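Local coordinates for protein pectinesterase (Sitophilus oryzae, PDB 4PMH) that probably de-esterifies the pectin of plant cell walls, hydrolysing galacturonosyl methyl esters to free acid and methanol in the weevil's digestion of its food, at residues Ala8-Leu13 with Ser326-Thr331; Ser214-Thr219 with Gly232-Glu237; Ser238-Val243 with Thr273-Ser278; Phe268-Thr273 with Ile313-Thr318; Ser317-Ile322 with Tyr359-Asn364. All blocks are in the same frame, centred on the assembly; numbering follows the deposited sequence.

Interaction 1. Residues Ala8-Leu13 with Ser326-Thr331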
# COMPACT_ATOMS: atom_id res chain seq x y z
N ALA A 8 -14.90 -21.05 9.96
CA ALA A 8 -13.46 -21.20 10.10
C ALA A 8 -12.69 -20.69 8.86
O ALA A 8 -11.52 -20.31 8.99
CB ALA A 8 -13.12 -22.67 10.38
N SER A 9 -13.32 -20.69 7.69
CA SER A 9 -12.69 -20.19 6.45
C SER A 9 -13.05 -18.72 6.16
O SER A 9 -12.41 -18.07 5.34
CB SER A 9 -13.07 -21.05 5.26
OG SER A 9 -12.44 -22.32 5.36
N ARG A 10 -14.06 -18.20 6.85
CA ARG A 10 -14.50 -16.83 6.64
C ARG A 10 -15.16 -16.25 7.88
O ARG A 10 -16.39 -16.13 7.97
CB ARG A 10 -15.45 -16.76 5.45
CG ARG A 10 -15.67 -15.33 4.99
CD ARG A 10 -16.40 -15.23 3.66
NE ARG A 10 -16.40 -13.85 3.20
CZ ARG A 10 -16.83 -13.43 2.02
NH1 ARG A 10 -17.32 -14.28 1.11
NH2 ARG A 10 -16.77 -12.12 1.74
N PRO A 11 -14.32 -15.87 8.87
CA PRO A 11 -14.83 -15.32 10.11
C PRO A 11 -15.37 -13.91 9.95
O PRO A 11 -14.84 -13.12 9.16
CB PRO A 11 -13.62 -15.35 11.06
CG PRO A 11 -12.42 -15.58 10.20
CD PRO A 11 -12.87 -16.11 8.88
N ILE A 12 -16.43 -13.63 10.68
CA ILE A 12 -17.13 -12.36 10.63
C ILE A 12 -17.22 -11.80 12.04
O ILE A 12 -17.60 -12.50 12.96
CB ILE A 12 -18.58 -12.53 10.08
CG1 ILE A 12 -18.57 -13.20 8.71
CG2 ILE A 12 -19.33 -11.19 10.07
CD1 ILE A 12 -17.86 -12.44 7.61
N LEU A 13 -16.90 -10.53 12.20
CA LEU A 13 -17.01 -9.85 13.49
C LEU A 13 -18.47 -9.73 13.94
O LEU A 13 -19.37 -9.53 13.13
CB LEU A 13 -16.42 -8.45 13.40
CG LEU A 13 -14.93 -8.27 13.07
CD1 LEU A 13 -14.56 -6.80 13.07
CD2 LEU A 13 -14.03 -9.03 14.03
N SER A 326 -16.45 -18.97 -0.45
CA SER A 326 -16.36 -19.87 0.72
C SER A 326 -15.04 -19.73 1.49
O SER A 326 -15.01 -19.97 2.70
CB SER A 326 -16.52 -21.34 0.30
OG SER A 326 -17.41 -21.47 -0.79
N GLY A 327 -13.96 -19.35 0.79
CA GLY A 327 -12.61 -19.31 1.35
C GLY A 327 -11.73 -18.23 0.72
O GLY A 327 -10.81 -18.52 -0.06
N PRO A 328 -12.01 -16.96 1.07
CA PRO A 328 -11.35 -15.79 0.50
C PRO A 328 -9.92 -15.52 1.04
O PRO A 328 -9.26 -14.59 0.55
CB PRO A 328 -12.29 -14.64 0.87
CG PRO A 328 -13.05 -15.11 2.05
CD PRO A 328 -12.97 -16.61 2.12
N TRP A 329 -9.47 -16.30 2.02
CA TRP A 329 -8.17 -16.10 2.65
C TRP A 329 -7.29 -17.31 2.39
O TRP A 329 -7.68 -18.42 2.73
CB TRP A 329 -8.36 -15.96 4.14
CG TRP A 329 -9.35 -14.93 4.56
CD1 TRP A 329 -10.50 -15.16 5.24
CD2 TRP A 329 -9.27 -13.52 4.36
NE1 TRP A 329 -11.17 -13.98 5.47
CE2 TRP A 329 -10.43 -12.95 4.96
CE3 TRP A 329 -8.33 -12.66 3.77
CZ2 TRP A 329 -10.67 -11.58 4.96
CZ3 TRP A 329 -8.58 -11.29 3.76
CH2 TRP A 329 -9.74 -10.76 4.37
N THR A 330 -6.11 -17.11 1.82
CA THR A 330 -5.28 -18.25 1.42
C THR A 330 -3.96 -18.39 2.23
O THR A 330 -3.71 -17.66 3.19
CB THR A 330 -5.03 -18.25 -0.11
OG1 THR A 330 -4.45 -19.50 -0.49
CG2 THR A 330 -4.10 -17.13 -0.52
N THR A 331 -3.14 -19.37 1.83
CA THR A 331 -1.95 -19.72 2.57
C THR A 331 -0.98 -18.55 2.70
O THR A 331 -0.77 -17.81 1.74
CB THR A 331 -1.25 -20.90 1.88
OG1 THR A 331 -2.17 -21.98 1.77
CG2 THR A 331 -0.05 -21.37 2.67
O HOH W 1 -10.40 -18.88 3.44
O HOH W 2 -13.46 -13.15 6.77
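Ser9 and Trp329 meet through a backbone oxygen and an indole edge. Ser9 O lies 3.5 Å from Trp329 CD1, near the ring plane. The same oxygen accepts from a water 2.9 Å from Ser9 O, and that water accepts from Trp329 N. A second water sits in the indole plane. It accepts from Trp329 NE1 at 2.8 Å and donates to Pro11 O. The two segments share no direct hydrogen bond, so these waters carry the polar link. Beside them, Pro328 packs on Arg10, with Pro328 CG 3.7 Å from Arg10 CD and over one face of the guanidinium. Arg10 has CG anti to its backbone N (chi1 -166°) and runs extended to NE, which lays its methylenes across the proline at about a right angle. Its charged end is fixed from outside: NE pairs with Glu358, NH1 binds Thr325 O and NH2 binds Gly365 O. Trp329 lies near the substrate site, its side chain about 7 Å from that of Arg290, which probably binds substrate. The indole packs on Leu288 of strand 286-290 and on Leu312 and Ile314 of strand 311-315, while Pro11 rests on Trp357 of strand 355-359.

Interaction 2. Residues Ser214-Thr219 with Gly232-Glu237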
# COMPACT_ATOMS: atom_id res chain seq x y z
N SER A 214 -1.26 5.56 8.05
CA SER A 214 -1.53 6.15 6.73
C SER A 214 -3.01 6.10 6.45
O SER A 214 -3.71 5.22 6.93
CB SER A 214 -0.71 5.47 5.60
OG SER A 214 -0.80 4.06 5.64
N TYR A 215 -3.48 7.09 5.69
CA TYR A 215 -4.89 7.28 5.44
C TYR A 215 -5.09 7.52 3.96
O TYR A 215 -4.66 8.56 3.42
CB TYR A 215 -5.42 8.48 6.21
CG TYR A 215 -6.91 8.50 6.48
CD1 TYR A 215 -7.82 7.82 5.69
CD2 TYR A 215 -7.42 9.25 7.53
CE1 TYR A 215 -9.18 7.84 5.95
CE2 TYR A 215 -8.78 9.29 7.79
CZ TYR A 215 -9.66 8.58 6.99
OH TYR A 215 -11.01 8.62 7.25
N TYR A 216 -5.72 6.54 3.33
CA TYR A 216 -6.08 6.55 1.92
C TYR A 216 -7.55 6.88 1.76
O TYR A 216 -8.39 6.20 2.28
CB TYR A 216 -5.83 5.17 1.32
CG TYR A 216 -4.38 4.79 1.35
CD1 TYR A 216 -3.75 4.37 2.53
CD2 TYR A 216 -3.62 4.87 0.19
CE1 TYR A 216 -2.39 4.05 2.54
CE2 TYR A 216 -2.28 4.55 0.19
CZ TYR A 216 -1.67 4.14 1.37
OH TYR A 216 -0.34 3.84 1.32
N THR A 217 -7.85 7.92 1.00
CA THR A 217 -9.22 8.32 0.71
C THR A 217 -9.38 8.50 -0.79
O THR A 217 -8.49 9.02 -1.45
CB THR A 217 -9.58 9.65 1.40
OG1 THR A 217 -8.50 10.57 1.26
CG2 THR A 217 -9.81 9.41 2.87
N ASN A 218 -10.53 8.06 -1.30
CA ASN A 218 -10.89 8.25 -2.69
C ASN A 218 -9.81 7.84 -3.66
O ASN A 218 -9.54 8.52 -4.60
CB ASN A 218 -11.32 9.70 -2.92
CG ASN A 218 -12.44 10.11 -1.99
OD1 ASN A 218 -12.24 10.32 -0.80
ND2 ASN A 218 -13.64 10.19 -2.53
N THR A 219 -9.22 6.68 -3.41
CA THR A 219 -8.05 6.25 -4.13
C THR A 219 -8.27 4.88 -4.78
O THR A 219 -8.93 3.98 -4.20
CB THR A 219 -6.83 6.31 -3.17
OG1 THR A 219 -6.51 7.69 -2.94
CG2 THR A 219 -5.60 5.58 -3.73
N GLY A 232 1.95 -1.34 8.16
CA GLY A 232 1.49 -0.09 8.74
C GLY A 232 0.11 -0.23 9.34
O GLY A 232 -0.58 -1.25 9.15
N SER A 233 -0.30 0.80 10.08
CA SER A 233 -1.69 1.00 10.41
C SER A 233 -2.27 1.82 9.28
O SER A 233 -2.12 3.04 9.27
CB SER A 233 -1.85 1.74 11.73
OG SER A 233 -1.47 0.93 12.83
N ALA A 234 -2.93 1.17 8.33
CA ALA A 234 -3.37 1.86 7.10
C ALA A 234 -4.88 1.76 6.95
O ALA A 234 -5.44 0.67 6.97
CB ALA A 234 -2.67 1.28 5.88
N ILE A 235 -5.51 2.93 6.82
CA ILE A 235 -6.95 3.06 6.65
C ILE A 235 -7.24 3.38 5.19
O ILE A 235 -6.61 4.28 4.61
CB ILE A 235 -7.49 4.20 7.53
CG1 ILE A 235 -7.27 3.84 9.00
CG2 ILE A 235 -8.94 4.50 7.23
CD1 ILE A 235 -7.28 5.03 9.93
N PHE A 236 -8.18 2.65 4.60
CA PHE A 236 -8.59 2.85 3.21
C PHE A 236 -10.08 3.13 3.23
O PHE A 236 -10.87 2.22 3.46
CB PHE A 236 -8.33 1.60 2.39
CG PHE A 236 -6.89 1.22 2.29
CD1 PHE A 236 -6.10 1.71 1.26
CD2 PHE A 236 -6.32 0.39 3.24
CE1 PHE A 236 -4.76 1.35 1.17
CE2 PHE A 236 -4.98 0.04 3.16
CZ PHE A 236 -4.20 0.52 2.12
N GLU A 237 -10.45 4.39 3.03
CA GLU A 237 -11.86 4.79 3.09
C GLU A 237 -12.30 5.30 1.71
O GLU A 237 -11.63 6.18 1.13
CB GLU A 237 -12.08 5.87 4.17
CG GLU A 237 -13.50 6.39 4.22
CD GLU A 237 -13.76 7.39 5.34
OE1 GLU A 237 -12.82 7.89 5.98
OE2 GLU A 237 -14.96 7.69 5.56
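Tyr216 is tied to Ile235 and Glu237 by two short, straight backbone bonds. Tyr216 N donates to Ile235 O at 2.7 Å, and Glu237 N donates to Tyr216 O at 2.8 Å. Ser214 extends the ladder: its N donates to Ser233 O, and its O accepts from Ile235 N. This is the parallel pairing of neighbouring coils in a right-handed parallel beta-helix, the fold of pectin methylesterases. The strands run 13° apart, and like positions sit side by side.

One side chain bond joins the coils on the face of Tyr215, Ile235 and Glu237. Tyr215 OH donates to Glu237 OE1, modelled at only 2.3 Å, a length that is doubtful. Ring and carboxylate are nearly coplanar, and the oxygen lies at the ring edge. Tyr215 CG is anti to the backbone N (chi1 -158°), which leans the ring over the next strand and brings CE1 3.6 Å from Ile235 CG2. Helix 23-27 packs on Tyr215 and Ile235.

On the face of Tyr216 and Phe236 the two rings point the same way in an offset stack, centroids 4.5 Å apart and planes at 22°. Phe236 CE1 lies over one Tyr216 face toward its rim. Leu202 touches both rings. With Tyr216 replaced by an alanine, Phe236 would probably lose its stacking partner and a gap would open beside Leu202. Ser214 stands on the same face, and its OG lies 3.4 Å from Ala234 CB.

Interaction 3. Residues Ser238-Val243 with Thr273-Ser278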
# COMPACT_ATOMS: atom_id res chain seq x y z
N SER A 238 -13.40 4.74 1.20
CA SER A 238 -13.92 5.10 -0.13
C SER A 238 -12.89 4.87 -1.23
O SER A 238 -12.70 5.70 -2.09
CB SER A 238 -14.46 6.53 -0.17
OG SER A 238 -15.41 6.69 0.88
N CYS A 239 -12.24 3.73 -1.16
CA CYS A 239 -11.20 3.39 -2.12
C CYS A 239 -11.71 2.28 -3.01
O CYS A 239 -12.73 1.67 -2.71
CB CYS A 239 -9.95 2.93 -1.38
SG CYS A 239 -8.99 4.25 -0.62
N THR A 240 -11.02 2.05 -4.13
CA THR A 240 -11.34 0.95 -5.02
C THR A 240 -10.09 0.12 -5.23
O THR A 240 -9.04 0.68 -5.53
CB THR A 240 -11.87 1.45 -6.39
OG1 THR A 240 -13.11 2.15 -6.20
CG2 THR A 240 -12.13 0.30 -7.34
N PHE A 241 -10.23 -1.19 -5.06
CA PHE A 241 -9.14 -2.14 -5.26
C PHE A 241 -9.51 -3.02 -6.46
O PHE A 241 -10.57 -3.69 -6.44
CB PHE A 241 -8.95 -3.02 -4.02
CG PHE A 241 -8.66 -2.25 -2.75
CD1 PHE A 241 -9.70 -1.76 -1.98
CD2 PHE A 241 -7.35 -2.01 -2.34
CE1 PHE A 241 -9.44 -1.03 -0.82
CE2 PHE A 241 -7.09 -1.28 -1.20
CZ PHE A 241 -8.14 -0.78 -0.43
N TYR A 242 -8.66 -3.02 -7.49
CA TYR A 242 -9.01 -3.64 -8.76
C TYR A 242 -8.01 -4.73 -9.11
O TYR A 242 -6.83 -4.46 -9.29
CB TYR A 242 -9.03 -2.57 -9.86
CG TYR A 242 -9.67 -3.02 -11.15
CD1 TYR A 242 -8.95 -3.78 -12.05
CD2 TYR A 242 -11.00 -2.71 -11.44
CE1 TYR A 242 -9.53 -4.23 -13.22
CE2 TYR A 242 -11.59 -3.15 -12.62
CZ TYR A 242 -10.85 -3.91 -13.50
OH TYR A 242 -11.39 -4.35 -14.69
N VAL A 243 -8.50 -5.96 -9.19
CA VAL A 243 -7.68 -7.11 -9.49
C VAL A 243 -7.59 -7.26 -10.99
O VAL A 243 -8.58 -7.56 -11.64
CB VAL A 243 -8.26 -8.39 -8.91
CG1 VAL A 243 -7.30 -9.56 -9.13
CG2 VAL A 243 -8.52 -8.21 -7.42
N THR A 273 -14.59 -0.55 -2.36
CA THR A 273 -15.01 -1.50 -3.34
C THR A 273 -13.84 -2.39 -3.69
O THR A 273 -12.72 -1.91 -3.93
CB THR A 273 -15.49 -0.78 -4.61
OG1 THR A 273 -16.65 0.02 -4.29
CG2 THR A 273 -15.85 -1.77 -5.72
N ILE A 274 -14.09 -3.69 -3.70
CA ILE A 274 -13.11 -4.66 -4.14
C ILE A 274 -13.64 -5.38 -5.39
O ILE A 274 -14.63 -6.10 -5.36
CB ILE A 274 -12.82 -5.69 -3.03
CG1 ILE A 274 -12.25 -4.97 -1.79
CG2 ILE A 274 -11.90 -6.76 -3.56
CD1 ILE A 274 -12.01 -5.86 -0.60
N THR A 275 -12.94 -5.19 -6.50
CA THR A 275 -13.44 -5.64 -7.78
C THR A 275 -12.27 -6.03 -8.68
O THR A 275 -11.13 -6.16 -8.23
CB THR A 275 -14.31 -4.52 -8.40
OG1 THR A 275 -15.01 -5.03 -9.53
CG2 THR A 275 -13.47 -3.32 -8.81
N GLY A 276 -12.56 -6.22 -9.96
CA GLY A 276 -11.50 -6.60 -10.87
C GLY A 276 -12.05 -6.90 -12.24
O GLY A 276 -13.23 -6.69 -12.50
N ASP A 277 -11.15 -7.41 -13.09
CA ASP A 277 -11.49 -7.80 -14.44
C ASP A 277 -12.48 -8.95 -14.43
O ASP A 277 -12.45 -9.81 -13.54
CB ASP A 277 -10.24 -8.22 -15.23
CG ASP A 277 -9.40 -7.04 -15.71
OD1 ASP A 277 -9.95 -5.94 -15.99
OD2 ASP A 277 -8.16 -7.22 -15.80
N SER A 278 -13.32 -8.98 -15.47
CA SER A 278 -14.44 -9.91 -15.62
C SER A 278 -14.00 -11.35 -15.57
O SER A 278 -14.74 -12.21 -15.12
CB SER A 278 -15.14 -9.67 -16.96
OG SER A 278 -15.18 -8.28 -17.24
O HOH W 3 -15.68 2.65 -3.82
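The Tyr242 ring has Gly276 on one face and Asp277 at its edge. The two strands belong to successive coils of a right-handed parallel beta-helix. Gly276 CA sits over the ring centre, 3.7 Å from the centroid, in a CH-pi contact. Asp277 OD1 lies in the ring plane and accepts from Tyr242 OH at 2.5 Å. The carboxylate is turned almost square to the ring, at 81°, and the hydroxyl meets OD1 from above the carboxylate plane. OD2 accepts from Ala245 N, which fixes the carboxylate from its other end. Phe241 has Thr273 O near its plane at the edge, and packs edge-to-face with Phe236 and with Phe255.

Backbone bonds alternate between the strands: Phe241 N donates to Thr273 O, Thr275 N to Phe241 O, and Val243 N to Thr275 O. Asp277 N then donates to Val243 O at 3.0 Å. Gly276 CA lies 3.2 Å from Val243 O, and a CB there would clash with that oxygen. The missing side chain thus allows the close approach of the backbones.

With chi1 at -167°, CG opposite the backbone N, Tyr242 extends over Gly276. Its CD2 lies 3.7 Å from Thr275 CG2. Thr275 OG1 turns to Asp320 on the following coil. On the opposite sheet face, Val243 CG2 comes within 3.4 Å of Thr275 O.

Interaction 4. Residues Phe268-Thr273 with Ile313-Thr318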
# COMPACT_ATOMS: atom_id res chain seq x y z
N PHE A 268 -7.34 -1.37 7.61
CA PHE A 268 -8.78 -1.15 7.75
C PHE A 268 -9.33 -0.66 6.42
O PHE A 268 -8.98 0.45 5.94
CB PHE A 268 -9.05 -0.13 8.84
CG PHE A 268 -10.49 0.05 9.18
CD1 PHE A 268 -11.27 -1.00 9.59
CD2 PHE A 268 -11.06 1.30 9.11
CE1 PHE A 268 -12.61 -0.81 9.92
CE2 PHE A 268 -12.38 1.51 9.45
CZ PHE A 268 -13.16 0.46 9.85
N VAL A 269 -10.16 -1.49 5.80
CA VAL A 269 -10.82 -1.19 4.54
C VAL A 269 -12.30 -0.91 4.84
O VAL A 269 -13.01 -1.81 5.31
CB VAL A 269 -10.67 -2.36 3.57
CG1 VAL A 269 -11.45 -2.09 2.31
CG2 VAL A 269 -9.19 -2.62 3.26
N TYR A 270 -12.75 0.32 4.57
CA TYR A 270 -14.06 0.82 4.99
C TYR A 270 -14.76 1.62 3.87
O TYR A 270 -14.15 2.48 3.25
CB TYR A 270 -13.86 1.72 6.19
CG TYR A 270 -15.08 2.39 6.76
CD1 TYR A 270 -16.12 1.64 7.28
CD2 TYR A 270 -15.15 3.77 6.89
CE1 TYR A 270 -17.23 2.25 7.84
CE2 TYR A 270 -16.25 4.39 7.46
CZ TYR A 270 -17.30 3.62 7.93
OH TYR A 270 -18.40 4.22 8.48
N LYS A 271 -16.04 1.31 3.62
CA LYS A 271 -16.83 1.94 2.59
C LYS A 271 -16.08 1.94 1.25
O LYS A 271 -16.10 2.91 0.52
CB LYS A 271 -17.20 3.37 2.98
CG LYS A 271 -17.91 3.50 4.30
CD LYS A 271 -19.30 2.91 4.23
CE LYS A 271 -20.20 3.51 5.29
NZ LYS A 271 -21.40 2.67 5.52
N SER A 272 -15.44 0.82 0.95
CA SER A 272 -14.63 0.69 -0.26
C SER A 272 -15.23 -0.37 -1.20
O SER A 272 -16.27 -0.97 -0.90
CB SER A 272 -13.18 0.35 0.15
OG SER A 272 -12.52 1.52 0.69
N THR A 273 -14.59 -0.55 -2.36
CA THR A 273 -15.01 -1.50 -3.34
C THR A 273 -13.84 -2.39 -3.69
O THR A 273 -12.72 -1.91 -3.93
CB THR A 273 -15.49 -0.78 -4.61
OG1 THR A 273 -16.65 0.02 -4.29
CG2 THR A 273 -15.85 -1.77 -5.72
N ILE A 313 -9.15 -5.82 8.53
CA ILE A 313 -10.60 -5.81 8.61
C ILE A 313 -11.19 -5.12 7.38
O ILE A 313 -10.81 -4.00 7.04
CB ILE A 313 -11.04 -5.13 9.90
CG1 ILE A 313 -10.69 -6.05 11.07
CG2 ILE A 313 -12.55 -4.82 9.86
CD1 ILE A 313 -10.92 -5.42 12.41
N ILE A 314 -12.11 -5.82 6.70
CA ILE A 314 -12.89 -5.23 5.62
C ILE A 314 -14.30 -5.04 6.13
O ILE A 314 -14.99 -6.01 6.43
CB ILE A 314 -12.89 -6.09 4.37
CG1 ILE A 314 -11.46 -6.25 3.85
CG2 ILE A 314 -13.76 -5.47 3.28
CD1 ILE A 314 -11.27 -7.36 2.85
N LYS A 315 -14.70 -3.78 6.28
CA LYS A 315 -15.97 -3.41 6.91
C LYS A 315 -16.85 -2.54 5.99
O LYS A 315 -16.35 -1.58 5.40
CB LYS A 315 -15.67 -2.59 8.16
CG LYS A 315 -16.89 -2.06 8.90
CD LYS A 315 -16.47 -1.64 10.31
CE LYS A 315 -17.62 -1.05 11.11
NZ LYS A 315 -17.14 -0.60 12.44
N GLU A 316 -18.14 -2.87 5.89
CA GLU A 316 -19.11 -2.06 5.14
C GLU A 316 -18.61 -1.68 3.75
O GLU A 316 -18.74 -0.55 3.29
CB GLU A 316 -19.56 -0.87 6.01
CG GLU A 316 -20.25 -1.43 7.25
CD GLU A 316 -20.74 -0.41 8.24
OE1 GLU A 316 -20.58 0.79 7.97
OE2 GLU A 316 -21.31 -0.83 9.27
N SER A 317 -18.03 -2.67 3.09
CA SER A 317 -17.50 -2.50 1.76
C SER A 317 -18.26 -3.40 0.77
O SER A 317 -18.94 -4.36 1.15
CB SER A 317 -16.02 -2.81 1.76
OG SER A 317 -15.30 -1.82 2.46
N THR A 318 -18.12 -3.04 -0.50
CA THR A 318 -18.66 -3.81 -1.59
C THR A 318 -17.60 -4.79 -2.10
O THR A 318 -16.50 -4.39 -2.48
CB THR A 318 -19.09 -2.87 -2.73
OG1 THR A 318 -20.16 -2.02 -2.26
CG2 THR A 318 -19.54 -3.65 -3.94
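Val269 stands beside Ile314 in parallel register, Val269 N donating to Ile313 O at 2.9 Å and Val269 O accepting from Lys315 N at 2.8 Å. The pairing continues past a bend, where Thr318 N donates to Ser272 O. Inside the bend Ser317 OG joins both coils. It accepts from Ser272 N at 3.0 Å and donates to Lys315 O at 3.1 Å. Ser272 OG does the same one coil back, accepting from Cys239 N and donating to Tyr270 O.

At the outer side of the bend, Lys271 NZ and Glu316 OE1 form a salt bridge of 3.2 Å. Lys271 is bent at chi2 (-69°) and runs beside the glutamate, with its CG over the centre of the Tyr270 ring. OE1 lies at that ring's edge, and OE2 accepts from Asn360 ND2. On the sheet face of Phe268, Lys315 CD meets the ring edge, 3.9 Å from Phe268 CZ, and carries NZ on to Phe21 O. On the other face, Val269 CB packs on Ile314 CG1.

Lys271 and Glu316 both adopt the left-handed helical backbone conformation. Each turns its coil from one parallel sheet into the next, as at the sharp bends of a right-handed parallel beta-helix.

Interaction 5. Residues Ser317-Ile322 with Tyr359-Asn364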
# COMPACT_ATOMS: atom_id res chain seq x y z
N SER A 317 -18.03 -2.67 3.09
CA SER A 317 -17.50 -2.50 1.76
C SER A 317 -18.26 -3.40 0.77
O SER A 317 -18.94 -4.36 1.15
CB SER A 317 -16.02 -2.81 1.76
OG SER A 317 -15.30 -1.82 2.46
N THR A 318 -18.12 -3.04 -0.50
CA THR A 318 -18.66 -3.81 -1.59
C THR A 318 -17.60 -4.79 -2.10
O THR A 318 -16.50 -4.39 -2.48
CB THR A 318 -19.09 -2.87 -2.73
OG1 THR A 318 -20.16 -2.02 -2.26
CG2 THR A 318 -19.54 -3.65 -3.94
N ILE A 319 -17.90 -6.07 -2.11
CA ILE A 319 -16.97 -7.08 -2.61
C ILE A 319 -17.63 -7.73 -3.82
O ILE A 319 -18.70 -8.33 -3.69
CB ILE A 319 -16.65 -8.13 -1.54
CG1 ILE A 319 -16.13 -7.44 -0.26
CG2 ILE A 319 -15.63 -9.13 -2.07
CD1 ILE A 319 -15.78 -8.40 0.87
N ASP A 320 -17.02 -7.60 -5.00
CA ASP A 320 -17.66 -8.17 -6.19
C ASP A 320 -17.39 -9.66 -6.27
O ASP A 320 -16.58 -10.19 -5.52
CB ASP A 320 -17.28 -7.42 -7.46
CG ASP A 320 -17.91 -6.04 -7.55
OD1 ASP A 320 -18.96 -5.78 -6.93
OD2 ASP A 320 -17.37 -5.15 -8.21
N GLY A 321 -18.11 -10.35 -7.14
CA GLY A 321 -18.04 -11.79 -7.24
C GLY A 321 -16.82 -12.26 -7.97
O GLY A 321 -16.92 -13.07 -8.87
N ILE A 322 -15.66 -11.76 -7.58
CA ILE A 322 -14.40 -12.14 -8.19
C ILE A 322 -13.61 -13.05 -7.25
O ILE A 322 -12.58 -13.60 -7.64
CB ILE A 322 -13.57 -10.89 -8.50
CG1 ILE A 322 -13.29 -10.08 -7.23
CG2 ILE A 322 -14.31 -10.02 -9.51
CD1 ILE A 322 -12.13 -9.13 -7.35
N TYR A 359 -16.89 -7.29 8.44
CA TYR A 359 -18.13 -6.91 9.11
C TYR A 359 -19.03 -6.18 8.12
O TYR A 359 -18.63 -5.15 7.60
CB TYR A 359 -17.86 -5.97 10.29
CG TYR A 359 -19.14 -5.47 10.96
CD1 TYR A 359 -19.95 -6.34 11.67
CD2 TYR A 359 -19.52 -4.13 10.89
CE1 TYR A 359 -21.12 -5.90 12.29
CE2 TYR A 359 -20.70 -3.69 11.51
CZ TYR A 359 -21.49 -4.58 12.19
OH TYR A 359 -22.66 -4.17 12.82
N ASN A 360 -20.22 -6.71 7.87
CA ASN A 360 -21.27 -5.97 7.18
C ASN A 360 -20.91 -5.53 5.77
O ASN A 360 -21.20 -4.40 5.35
CB ASN A 360 -21.65 -4.75 8.04
CG ASN A 360 -23.02 -4.21 7.73
OD1 ASN A 360 -23.85 -4.90 7.13
ND2 ASN A 360 -23.28 -2.98 8.15
N ASN A 361 -20.25 -6.42 5.03
CA ASN A 361 -19.96 -6.18 3.63
C ASN A 361 -21.15 -6.60 2.77
O ASN A 361 -22.07 -7.27 3.24
CB ASN A 361 -18.68 -6.92 3.22
CG ASN A 361 -17.46 -6.45 3.98
OD1 ASN A 361 -17.30 -5.25 4.23
ND2 ASN A 361 -16.59 -7.40 4.37
N SER A 362 -21.16 -6.16 1.53
CA SER A 362 -22.22 -6.51 0.61
C SER A 362 -21.65 -6.72 -0.75
O SER A 362 -20.42 -6.60 -0.94
CB SER A 362 -23.30 -5.43 0.62
OG SER A 362 -22.75 -4.18 0.31
N GLY A 363 -22.53 -7.04 -1.70
CA GLY A 363 -22.14 -7.35 -3.08
C GLY A 363 -22.06 -8.84 -3.30
O GLY A 363 -22.22 -9.63 -2.37
N ASN A 364 -21.76 -9.23 -4.53
CA ASN A 364 -21.82 -10.64 -4.90
C ASN A 364 -20.76 -11.49 -4.21
O ASN A 364 -20.92 -12.70 -4.09
CB ASN A 364 -21.72 -10.81 -6.42
CG ASN A 364 -22.86 -10.15 -7.16
OD1 ASN A 364 -23.96 -9.95 -6.62
ND2 ASN A 364 -22.62 -9.82 -8.42
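Asn361 reaches Ser317 and Ile319 with every part of its side chain. It follows strand 355-359, on the last coil of the right-handed parallel beta-helix. Its CB lies 3.3 Å from Ser317 O and 4.0 Å from Ile319 CD1. CG is anti to the carbonyl carbon (chi1 -63°), which directs the amide into the bend of the preceding coil. There OD1 accepts from Ser317 N at 2.9 Å, the donor tilted slightly from the carbonyl plane. ND2 lies 3.7 Å from Ile319 CD1 and donates to Ile314 O and Glu358 OE2. Three bonds therefore fix the rotation of the amide. Shortened to an alanine, this residue would probably leave Ser317 N, Ile314 O and Glu358 OE2 without these partners.

Beyond Asn361 the backbones pair briefly, in a single bridge of Thr318 with Ser362. Ser362 N donates to Ser317 O, and Ile319 N donates to Ser362 O at 2.8 Å. Gly363 comes next, with a positive phi (98°). A CB there would clash with Ile319 O, so the close passage of the two chains depends on the missing side chain. Gly321 is the centre of an inverse gamma turn. Asn364 closes over that turn, its CB 3.7 Å from Gly321 N.

In the fold
Interactions 2 to 5 follow successive coils of one beta-helix. Interactions 2 and 4 share the sheet through strands 233-237 and 267-270. Interaction 3 lies in the next sheet, and strand 318-319 of interaction 5 ends that sheet. Interaction 2 is the most buried, with stacked rings. Interaction 4 adds a surface salt bridge, and interaction 5 is a single bridge with several exposed residues. A polar ladder runs through the bend: Cys239 N, Ser272 N and Ser317 N each donate to a side chain of the following coil. Interaction 1 differs. It sets the N-terminal segment against 326-331, with water-borne polar links beside proline-arginine packing, and touches interaction 4 through Leu13 and Trp329 and also interaction 5.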